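Local coordinates for probable fatty acyl-CoA transferase Rv3272 (Mycobacterium tuberculosis, PDB 5YX6), which binds fatty acyl-CoAs of varying chain length, palmitoyl-CoA most tightly, and probably acts in fatty acid metabolism as a family III CoA transferase, at residues 12-17 / 93-98; 113-118 / 127-132; 272-277 / 325-330; 276-281 / 304-309. One frame throughout, in Å; residues are numbered along the deposited sequence.

Overall arrangement
The four contacts fall into two pairs at opposite ends of an elongated chain. Contacts 1 and 2 come first in sequence. Both reach the six-stranded parallel sheet of the large Rossmann-fold domain, and their centres lie about 13 Å apart. They touch where Ala93 packs on Leu118. Contacts 3 and 4 follow on the other side of the chain's centre, beside a three-stranded antiparallel sheet. Their centres are about 11 Å apart, and they share Tyr276 and Leu277 at the end of helix 268-277. Between the pairs, centres are 52 to 61 Å apart. This separation agrees with a large and a small domain joined by a flexible linker.

Contact 1: residues 12-17 / 93-98; sequences GFRVLD and ADTADV
Arg14 and Val98 join two neighbouring parallel strands, and the backbone does most of the work. Leu16 N donates to Val98 O at 2.9 Å in a nearly straight bond of 176°. Arg14 O takes two donors, Val98 N and Asp97 N, both in its carbonyl plane. The Asp97 carboxylate adds a further bond. Its OD2 receives Arg14 N at 2.7 Å through the anti lone pair, while OD1 forms a salt bridge with Arg193. Asp97 CG also lies 3.7 Å from Phe13 CD1, with ring and carboxylate planes 61° apart. The Phe13 ring makes a cation-pi contact with Arg195 of the second subunit.

The buried part is apolar. Val15 and Val98 lie side by side and point the same way. The two branches of Leu16 divide: CD1 meets Ala96 CB at 3.7 Å, and CD2 rests against Ala93 CB at 4.1 Å. The side near Thr95 is looser and exposed. There Arg14 NH1 donates to Thr95 OG1 at 3.1 Å; the hydroxyl oxygen lies somewhat out of the guanidinium plane. The Arg14 chain bends at chi3 (-67°) to bring NH1 there, while NE pairs with Glu37. Thr95 OG1 also bonds to Leu92 O. Strand 14-17 thus sits between strands 37-42 and 98-101, with helix 83-94 leading into the latter, an arrangement typical of the parallel sheet of a Rossmann fold.

Contact 2: residues 113-118 / 127-132; sequences LGPDDL and YARLTA
A helix N-terminus packs here against a strand of the parallel sheet, with Tyr127 of strand 126-131 set against Pro115, the first residue of helix 115-121. The ring lies under the proline. Pro115 CD stands 3.9 Å from the Tyr127 ring centroid and 24° off the ring normal, a CH-pi contact over the face. Pro115 CA sits over the same face, offset toward the rim. Tyr127 CG is anti to the backbone N (chi1 -157°), which carries the ring out from the strand to the helix start.

The edge of the ring is used as well. Tyr127 OH donates to Leu113 O at 2.7 Å, in the carbonyl plane and on a lone pair. This bond ties down the phenol oxygen. Leu118 CD1 meets the edge at Tyr127 CE2, 3.6 Å away.

Gly114 is the N-cap residue of helix 115-121. Gly114 N donates to OD2 of Asp117, three residues on, at 2.9 Å. This is the half of a capping box that a glycine N-cap can still make. Leu118 N bonds back to Gly114 O.

Arg129, two residues along the strand from Tyr127, extends the contact. Pro115 CD lies over one face of its guanidinium, 3.7 Å from Arg129 NH2. The same group forms salt bridges with Glu109 and Glu101. Leu118 also packs on Leu90 of helix 83-94 and Val99 of strand 98-101.

Contact 3: residues 272-277 / 325-330; sequences QKLCYL and NGLMAC
The last turns of helix 268-277 face the loop that leads into strand 328-331, with backbones well separated: Leu274 CA and Leu327 CA, the closest such pair, lie 7.7 Å apart. Side chains therefore fill the gap, and Leu327 carries most of the packing. Its two methyls go to different partners. CD1 meets Leu277 CD1 tip to tip at 3.8 Å and also touches Leu274, with Leu274 CB 4.1 Å away. CD2 lies 3.8 Å from Lys273 CD, where the two side chains cross at a slant.

Lys273 reaches further. Beyond CG its chain is fully extended, and NZ donates to Asn325 O at 2.9 Å. The C=O...donor angle is 151°, and the ammonium is tilted 27° from the carbonyl plane. One backbone oxygen of the loop is thus bonded to the helix, while CD, partway along the lysine chain, touches the leucine. Leu277 CD1 completes the packing against Asn325 CB at 3.7 Å. Leu274 and Leu327 are buried; Leu277, Lys273 and Asn325 are partly exposed. Leu322 joins the leucines by touching both Leu277 and Leu327.

Helix 315-324 closes in a Schellman motif, with Leu327 N bonded back to Leu322 O and Gly326 at positive phi. The chain then enters an outer strand, within this chain, of the antiparallel sheet, next to strand 260-264. Helix 268-277 thus packs on the Schellman C-cap and connection that carry the chain from helix 315-324 into the antiparallel sheet.

Contact 4: residues 276-281 / 304-309; sequences YLIGRP and AELELA
Glu305 meets Arg280 where helix 299-310 passes the turn after helix 268-277. Its OE1 accepts from Arg280 NH2 at 3.2 Å, with an N-H...O angle of 155°, and forms a salt bridge. A weak bond from Arg280 NH1 to the same Glu305 OE1 is 3.3 Å long. The oxygen lies in the guanidinium plane at its edge. The guanidinium and carboxylate planes stand 82° apart, and NH2 meets OE1 from above the carboxylate plane. The arginine chain bends at chi2 (-71°) and chi3, which folds it toward the helix. The main partner of the arginine is Asp282, which pairs with NE and should help to fix the guanidinium.

One residue on, Leu306 starts away from the turn, but its CD2 reaches Ile278 CD1 at 3.7 Å. The two side chains pass at an oblique angle.

Ala309, a turn further on, comes closest to the turn's backbone. Its CB lies 3.7 Å from Arg280 CG and 3.8 Å from Ile278 O. Ile278 CD1 is 3.9 Å from the same Ala309 CB, so this methyl rests against both side chains.

Helix 268-277 stops in a Schellman motif: Gly279, in the C-prime place, takes a positive phi, and Arg280 N bonds back to Cys275 O. Ile278 rests on Trp318 of helix 315-324, and Leu306 on Phe254 of strand 253-255. Helix 299-310 thus touches both the end of helix 268-277 and strand 253-255 of the antiparallel sheet.

Contact 1: residues 12-17 / 93-98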
# COMPACT_ATOMS: atom_id res chain seq x y z
N GLY A 12 5.82 -24.32 -10.55
CA GLY A 12 6.77 -24.52 -11.62
C GLY A 12 7.64 -23.31 -11.92
O GLY A 12 8.66 -23.45 -12.60
N PHE A 13 7.27 -22.13 -11.43
CA PHE A 13 8.08 -20.93 -11.66
C PHE A 13 9.20 -20.79 -10.63
O PHE A 13 8.98 -20.99 -9.43
CB PHE A 13 7.22 -19.67 -11.64
CG PHE A 13 6.31 -19.52 -12.82
CD1 PHE A 13 6.64 -20.08 -14.04
CD2 PHE A 13 5.12 -18.83 -12.71
CE1 PHE A 13 5.78 -19.94 -15.13
CE2 PHE A 13 4.28 -18.68 -13.78
CZ PHE A 13 4.61 -19.24 -15.00
N ARG A 14 10.38 -20.41 -11.10
CA ARG A 14 11.51 -20.24 -10.20
C ARG A 14 11.92 -18.77 -10.13
O ARG A 14 12.08 -18.11 -11.16
CB ARG A 14 12.69 -21.10 -10.66
CG ARG A 14 13.97 -20.83 -9.88
CD ARG A 14 15.03 -21.82 -10.22
NE ARG A 14 14.65 -23.15 -9.77
CZ ARG A 14 15.38 -24.25 -9.99
NH1 ARG A 14 16.54 -24.16 -10.63
NH2 ARG A 14 14.96 -25.42 -9.54
N VAL A 15 12.09 -18.27 -8.92
CA VAL A 15 12.44 -16.87 -8.71
C VAL A 15 13.78 -16.77 -7.99
O VAL A 15 14.00 -17.43 -6.98
CB VAL A 15 11.36 -16.14 -7.89
CG1 VAL A 15 11.73 -14.68 -7.68
CG2 VAL A 15 9.99 -16.27 -8.56
N LEU A 16 14.67 -15.94 -8.52
CA LEU A 16 15.95 -15.64 -7.87
C LEU A 16 15.85 -14.32 -7.12
O LEU A 16 15.78 -13.26 -7.75
CB LEU A 16 17.06 -15.57 -8.91
CG LEU A 16 17.93 -16.81 -9.02
CD1 LEU A 16 17.04 -18.00 -9.36
CD2 LEU A 16 19.02 -16.61 -10.07
N ASP A 17 15.86 -14.37 -5.80
CA ASP A 17 15.55 -13.19 -4.98
C ASP A 17 16.82 -12.59 -4.35
O ASP A 17 17.30 -13.11 -3.35
CB ASP A 17 14.54 -13.56 -3.88
CG ASP A 17 14.06 -12.35 -3.06
OD1 ASP A 17 14.54 -11.23 -3.32
OD2 ASP A 17 13.20 -12.53 -2.15
N ALA A 93 20.63 -18.40 -12.99
CA ALA A 93 19.69 -17.53 -13.69
C ALA A 93 19.19 -18.13 -15.02
O ALA A 93 18.07 -17.86 -15.44
CB ALA A 93 20.30 -16.18 -13.94
N ASP A 94 20.03 -18.93 -15.67
CA ASP A 94 19.60 -19.62 -16.89
C ASP A 94 18.37 -20.49 -16.64
O ASP A 94 17.59 -20.76 -17.54
CB ASP A 94 20.74 -20.47 -17.47
CG ASP A 94 21.85 -19.63 -18.10
OD1 ASP A 94 21.65 -18.41 -18.32
OD2 ASP A 94 22.93 -20.20 -18.39
N THR A 95 18.19 -20.90 -15.39
CA THR A 95 17.09 -21.79 -15.03
C THR A 95 15.91 -21.03 -14.44
O THR A 95 14.90 -21.64 -14.07
CB THR A 95 17.53 -22.85 -14.01
OG1 THR A 95 17.78 -22.22 -12.75
CG2 THR A 95 18.78 -23.58 -14.49
N ALA A 96 16.02 -19.71 -14.36
CA ALA A 96 15.02 -18.92 -13.64
C ALA A 96 13.99 -18.27 -14.55
O ALA A 96 14.27 -17.92 -15.69
CB ALA A 96 15.71 -17.85 -12.80
N ASP A 97 12.78 -18.08 -14.01
CA ASP A 97 11.75 -17.33 -14.70
C ASP A 97 11.83 -15.85 -14.35
O ASP A 97 11.57 -14.98 -15.18
CB ASP A 97 10.37 -17.88 -14.34
CG ASP A 97 10.22 -19.35 -14.67
OD1 ASP A 97 9.91 -19.66 -15.85
OD2 ASP A 97 10.41 -20.20 -13.76
N VAL A 98 12.19 -15.56 -13.10
CA VAL A 98 12.25 -14.18 -12.61
C VAL A 98 13.52 -13.91 -11.81
O VAL A 98 13.96 -14.75 -11.02
CB VAL A 98 11.04 -13.84 -11.72
CG1 VAL A 98 11.10 -12.40 -11.27
CG2 VAL A 98 9.72 -14.09 -12.45

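Contact 2: residues 113-118 / 127-132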
# COMPACT_ATOMS: atom_id res chain seq x y z
N LEU A 113 25.69 -8.82 -13.73
CA LEU A 113 24.42 -9.52 -13.60
C LEU A 113 23.25 -8.59 -13.93
O LEU A 113 22.17 -8.71 -13.36
CB LEU A 113 24.26 -10.07 -12.18
CG LEU A 113 25.28 -11.10 -11.69
CD1 LEU A 113 25.07 -11.39 -10.22
CD2 LEU A 113 25.16 -12.38 -12.50
N GLY A 114 23.49 -7.65 -14.83
CA GLY A 114 22.45 -6.70 -15.20
C GLY A 114 21.42 -7.35 -16.10
O GLY A 114 21.59 -8.50 -16.52
N PRO A 115 20.32 -6.64 -16.38
CA PRO A 115 19.28 -7.22 -17.26
C PRO A 115 19.85 -7.69 -18.60
O PRO A 115 19.49 -8.78 -19.04
CB PRO A 115 18.28 -6.06 -17.43
CG PRO A 115 18.96 -4.84 -16.89
CD PRO A 115 19.92 -5.33 -15.86
N ASP A 116 20.74 -6.92 -19.22
CA ASP A 116 21.31 -7.33 -20.51
C ASP A 116 22.21 -8.55 -20.39
O ASP A 116 22.23 -9.40 -21.29
CB ASP A 116 22.09 -6.18 -21.14
CG ASP A 116 21.18 -5.08 -21.64
OD1 ASP A 116 20.00 -5.37 -21.92
OD2 ASP A 116 21.65 -3.93 -21.76
N ASP A 117 22.94 -8.65 -19.29
CA ASP A 117 23.82 -9.79 -19.06
C ASP A 117 23.01 -11.07 -18.96
O ASP A 117 23.32 -12.06 -19.62
CB ASP A 117 24.65 -9.60 -17.79
CG ASP A 117 25.55 -8.39 -17.85
OD1 ASP A 117 26.22 -8.21 -18.89
OD2 ASP A 117 25.58 -7.60 -16.86
N LEU A 118 21.95 -11.03 -18.16
CA LEU A 118 21.14 -12.21 -17.90
C LEU A 118 20.19 -12.52 -19.04
O LEU A 118 20.00 -13.68 -19.40
CB LEU A 118 20.36 -12.03 -16.59
CG LEU A 118 21.19 -11.77 -15.32
CD1 LEU A 118 20.32 -11.91 -14.08
CD2 LEU A 118 22.39 -12.69 -15.22
N TYR A 127 12.99 -9.62 -15.48
CA TYR A 127 13.94 -8.92 -14.61
C TYR A 127 13.24 -7.79 -13.87
O TYR A 127 12.72 -6.88 -14.49
CB TYR A 127 15.10 -8.38 -15.45
CG TYR A 127 16.38 -8.13 -14.69
CD1 TYR A 127 16.52 -7.02 -13.87
CD2 TYR A 127 17.46 -8.99 -14.83
CE1 TYR A 127 17.70 -6.78 -13.19
CE2 TYR A 127 18.64 -8.76 -14.15
CZ TYR A 127 18.76 -7.66 -13.34
OH TYR A 127 19.94 -7.44 -12.67
N ALA A 128 13.22 -7.85 -12.54
CA ALA A 128 12.48 -6.86 -11.76
C ALA A 128 13.37 -6.07 -10.79
O ALA A 128 14.09 -6.66 -9.99
CB ALA A 128 11.34 -7.54 -11.00
N ARG A 129 13.31 -4.74 -10.87
CA ARG A 129 14.14 -3.86 -10.04
C ARG A 129 13.34 -2.98 -9.08
O ARG A 129 12.43 -2.26 -9.49
CB ARG A 129 15.02 -2.98 -10.92
CG ARG A 129 15.53 -3.71 -12.15
CD ARG A 129 16.60 -2.94 -12.89
NE ARG A 129 17.86 -2.93 -12.18
CZ ARG A 129 19.02 -2.57 -12.72
NH1 ARG A 129 20.13 -2.59 -12.00
NH2 ARG A 129 19.05 -2.21 -14.00
N LEU A 130 13.67 -3.07 -7.79
CA LEU A 130 13.07 -2.22 -6.77
C LEU A 130 14.10 -1.22 -6.23
O LEU A 130 15.14 -1.63 -5.73
CB LEU A 130 12.49 -3.07 -5.64
CG LEU A 130 11.87 -2.32 -4.46
CD1 LEU A 130 10.73 -1.44 -4.92
CD2 LEU A 130 11.37 -3.31 -3.43
N THR A 131 13.83 0.07 -6.37
CA THR A 131 14.75 1.07 -5.81
C THR A 131 14.01 2.03 -4.87
O THR A 131 12.79 1.99 -4.78
CB THR A 131 15.45 1.90 -6.92
OG1 THR A 131 14.49 2.74 -7.57
CG2 THR A 131 16.13 1.00 -7.93
N ALA A 132 14.76 2.87 -4.16
CA ALA A 132 14.15 3.88 -3.30
C ALA A 132 13.57 5.04 -4.10
O ALA A 132 12.42 5.44 -3.87
CB ALA A 132 15.17 4.41 -2.29

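Contact 3: residues 272-277 / 325-330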
# COMPACT_ATOMS: atom_id res chain seq x y z
N GLN A 272 -28.89 12.55 8.87
CA GLN A 272 -30.18 12.71 9.54
C GLN A 272 -30.30 11.66 10.62
O GLN A 272 -30.57 11.96 11.78
CB GLN A 272 -31.34 12.62 8.54
CG GLN A 272 -31.39 13.81 7.57
CD GLN A 272 -32.21 13.55 6.31
OE1 GLN A 272 -32.96 12.57 6.22
NE2 GLN A 272 -32.05 14.42 5.32
N LYS A 273 -30.02 10.43 10.23
CA LYS A 273 -30.02 9.30 11.15
C LYS A 273 -29.18 9.63 12.40
O LYS A 273 -29.63 9.45 13.54
CB LYS A 273 -29.46 8.09 10.42
CG LYS A 273 -30.25 6.81 10.47
CD LYS A 273 -29.51 5.77 9.63
CE LYS A 273 -30.27 4.48 9.48
NZ LYS A 273 -29.54 3.57 8.55
N LEU A 274 -27.96 10.15 12.17
CA LEU A 274 -27.05 10.50 13.26
C LEU A 274 -27.66 11.52 14.22
O LEU A 274 -27.68 11.31 15.43
CB LEU A 274 -25.74 11.03 12.69
CG LEU A 274 -24.73 11.51 13.73
CD1 LEU A 274 -24.24 10.32 14.54
CD2 LEU A 274 -23.55 12.22 13.08
N CYS A 275 -28.17 12.63 13.69
CA CYS A 275 -28.80 13.66 14.51
C CYS A 275 -29.90 13.12 15.42
O CYS A 275 -29.97 13.49 16.59
CB CYS A 275 -29.37 14.76 13.63
SG CYS A 275 -28.13 15.69 12.72
N TYR A 276 -30.76 12.25 14.90
CA TYR A 276 -31.82 11.71 15.73
C TYR A 276 -31.24 10.79 16.80
O TYR A 276 -31.71 10.77 17.93
CB TYR A 276 -32.87 10.96 14.89
CG TYR A 276 -33.66 11.87 13.97
CD1 TYR A 276 -34.60 12.77 14.47
CD2 TYR A 276 -33.47 11.82 12.60
CE1 TYR A 276 -35.31 13.62 13.61
CE2 TYR A 276 -34.17 12.66 11.74
CZ TYR A 276 -35.08 13.55 12.25
OH TYR A 276 -35.76 14.36 11.37
N LEU A 277 -30.22 10.01 16.44
CA LEU A 277 -29.66 9.01 17.36
C LEU A 277 -28.93 9.62 18.55
O LEU A 277 -28.91 9.03 19.63
CB LEU A 277 -28.70 8.06 16.61
CG LEU A 277 -29.37 7.03 15.69
CD1 LEU A 277 -28.35 6.22 14.91
CD2 LEU A 277 -30.29 6.11 16.49
N ASN A 325 -27.61 0.70 13.92
CA ASN A 325 -28.45 1.47 13.02
C ASN A 325 -27.78 1.76 11.69
O ASN A 325 -28.19 2.66 10.97
CB ASN A 325 -28.87 2.78 13.69
CG ASN A 325 -29.94 2.58 14.74
OD1 ASN A 325 -29.67 2.18 15.88
ND2 ASN A 325 -31.18 2.85 14.35
N GLY A 326 -26.74 1.00 11.38
CA GLY A 326 -26.13 1.07 10.06
C GLY A 326 -25.33 2.32 9.79
O GLY A 326 -25.32 2.82 8.67
N LEU A 327 -24.68 2.86 10.82
CA LEU A 327 -23.79 3.99 10.61
C LEU A 327 -22.34 3.55 10.75
O LEU A 327 -22.03 2.63 11.50
CB LEU A 327 -24.11 5.13 11.58
CG LEU A 327 -25.49 5.76 11.45
CD1 LEU A 327 -25.61 6.92 12.42
CD2 LEU A 327 -25.75 6.23 10.02
N MET A 328 -21.45 4.22 10.03
CA MET A 328 -20.03 3.90 10.12
C MET A 328 -19.38 4.56 11.34
O MET A 328 -19.23 5.78 11.41
CB MET A 328 -19.31 4.31 8.83
CG MET A 328 -19.78 3.54 7.60
SD MET A 328 -18.99 4.02 6.04
CE MET A 328 -19.19 5.80 6.06
N ALA A 329 -19.01 3.73 12.31
CA ALA A 329 -18.41 4.22 13.54
C ALA A 329 -17.57 3.12 14.18
O ALA A 329 -17.90 1.94 14.06
CB ALA A 329 -19.48 4.70 14.52
N CYS A 330 -16.49 3.51 14.85
CA CYS A 330 -15.63 2.55 15.55
C CYS A 330 -14.79 3.24 16.61
O CYS A 330 -14.69 4.46 16.63
CB CYS A 330 -14.71 1.84 14.57
SG CYS A 330 -13.49 2.97 13.83

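Contact 4: residues 276-281 / 304-309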
# COMPACT_ATOMS: atom_id res chain seq x y z
N TYR A 276 -30.76 12.25 14.90
CA TYR A 276 -31.82 11.71 15.73
C TYR A 276 -31.24 10.79 16.80
O TYR A 276 -31.71 10.77 17.93
CB TYR A 276 -32.87 10.96 14.89
CG TYR A 276 -33.66 11.87 13.97
CD1 TYR A 276 -34.60 12.77 14.47
CD2 TYR A 276 -33.47 11.82 12.60
CE1 TYR A 276 -35.31 13.62 13.61
CE2 TYR A 276 -34.17 12.66 11.74
CZ TYR A 276 -35.08 13.55 12.25
OH TYR A 276 -35.76 14.36 11.37
N LEU A 277 -30.22 10.01 16.44
CA LEU A 277 -29.66 9.01 17.36
C LEU A 277 -28.93 9.62 18.55
O LEU A 277 -28.91 9.03 19.63
CB LEU A 277 -28.70 8.06 16.61
CG LEU A 277 -29.37 7.03 15.69
CD1 LEU A 277 -28.35 6.22 14.91
CD2 LEU A 277 -30.29 6.11 16.49
N ILE A 278 -28.32 10.79 18.37
CA ILE A 278 -27.61 11.47 19.46
C ILE A 278 -28.51 12.43 20.22
O ILE A 278 -28.04 13.21 21.06
CB ILE A 278 -26.40 12.26 18.94
CG1 ILE A 278 -26.88 13.39 18.02
CG2 ILE A 278 -25.42 11.34 18.23
CD1 ILE A 278 -25.78 14.25 17.49
N GLY A 279 -29.81 12.42 19.90
CA GLY A 279 -30.77 13.24 20.61
C GLY A 279 -30.73 14.69 20.19
O GLY A 279 -30.94 15.58 21.01
N ARG A 280 -30.44 14.96 18.92
CA ARG A 280 -30.36 16.34 18.46
C ARG A 280 -31.07 16.59 17.12
O ARG A 280 -30.43 16.95 16.13
CB ARG A 280 -28.90 16.77 18.36
CG ARG A 280 -28.15 16.80 19.70
CD ARG A 280 -28.63 17.96 20.60
NE ARG A 280 -28.66 19.21 19.86
CZ ARG A 280 -27.63 20.06 19.79
NH1 ARG A 280 -26.50 19.80 20.45
NH2 ARG A 280 -27.75 21.17 19.07
N PRO A 281 -32.41 16.40 17.09
CA PRO A 281 -33.20 16.63 15.87
C PRO A 281 -33.10 18.05 15.32
O PRO A 281 -33.34 18.26 14.13
CB PRO A 281 -34.64 16.34 16.33
CG PRO A 281 -34.52 15.61 17.62
CD PRO A 281 -33.25 16.07 18.25
N ALA A 304 -18.32 20.87 17.62
CA ALA A 304 -18.69 21.38 18.93
C ALA A 304 -20.07 20.89 19.35
O ALA A 304 -20.26 20.40 20.47
CB ALA A 304 -18.66 22.89 18.93
N GLU A 305 -21.03 21.01 18.44
CA GLU A 305 -22.40 20.57 18.72
C GLU A 305 -22.46 19.06 18.93
O GLU A 305 -23.14 18.58 19.84
CB GLU A 305 -23.34 21.01 17.60
CG GLU A 305 -23.45 22.53 17.45
CD GLU A 305 -24.19 23.22 18.60
OE1 GLU A 305 -24.86 22.52 19.41
OE2 GLU A 305 -24.10 24.47 18.70
N LEU A 306 -21.73 18.31 18.11
CA LEU A 306 -21.74 16.85 18.21
C LEU A 306 -21.15 16.39 19.54
O LEU A 306 -21.71 15.52 20.21
CB LEU A 306 -20.98 16.22 17.04
CG LEU A 306 -21.62 16.45 15.67
CD1 LEU A 306 -20.76 15.88 14.54
CD2 LEU A 306 -23.03 15.87 15.62
N GLU A 307 -20.04 17.00 19.94
CA GLU A 307 -19.38 16.57 21.16
C GLU A 307 -20.20 16.93 22.41
O GLU A 307 -20.21 16.18 23.38
CB GLU A 307 -17.96 17.14 21.23
CG GLU A 307 -17.04 16.54 20.15
CD GLU A 307 -15.56 16.92 20.30
OE1 GLU A 307 -15.26 18.06 20.70
OE2 GLU A 307 -14.70 16.06 20.00
N LEU A 308 -20.91 18.06 22.38
CA LEU A 308 -21.88 18.36 23.44
C LEU A 308 -22.87 17.21 23.59
O LEU A 308 -23.15 16.76 24.70
CB LEU A 308 -22.62 19.67 23.16
CG LEU A 308 -21.82 20.94 23.46
CD1 LEU A 308 -22.58 22.19 23.03
CD2 LEU A 308 -21.43 21.03 24.93
N ALA A 309 -23.35 16.69 22.46
CA ALA A 309 -24.32 15.60 22.48
C ALA A 309 -23.69 14.25 22.82
O ALA A 309 -24.29 13.45 23.54
CB ALA A 309 -25.04 15.51 21.14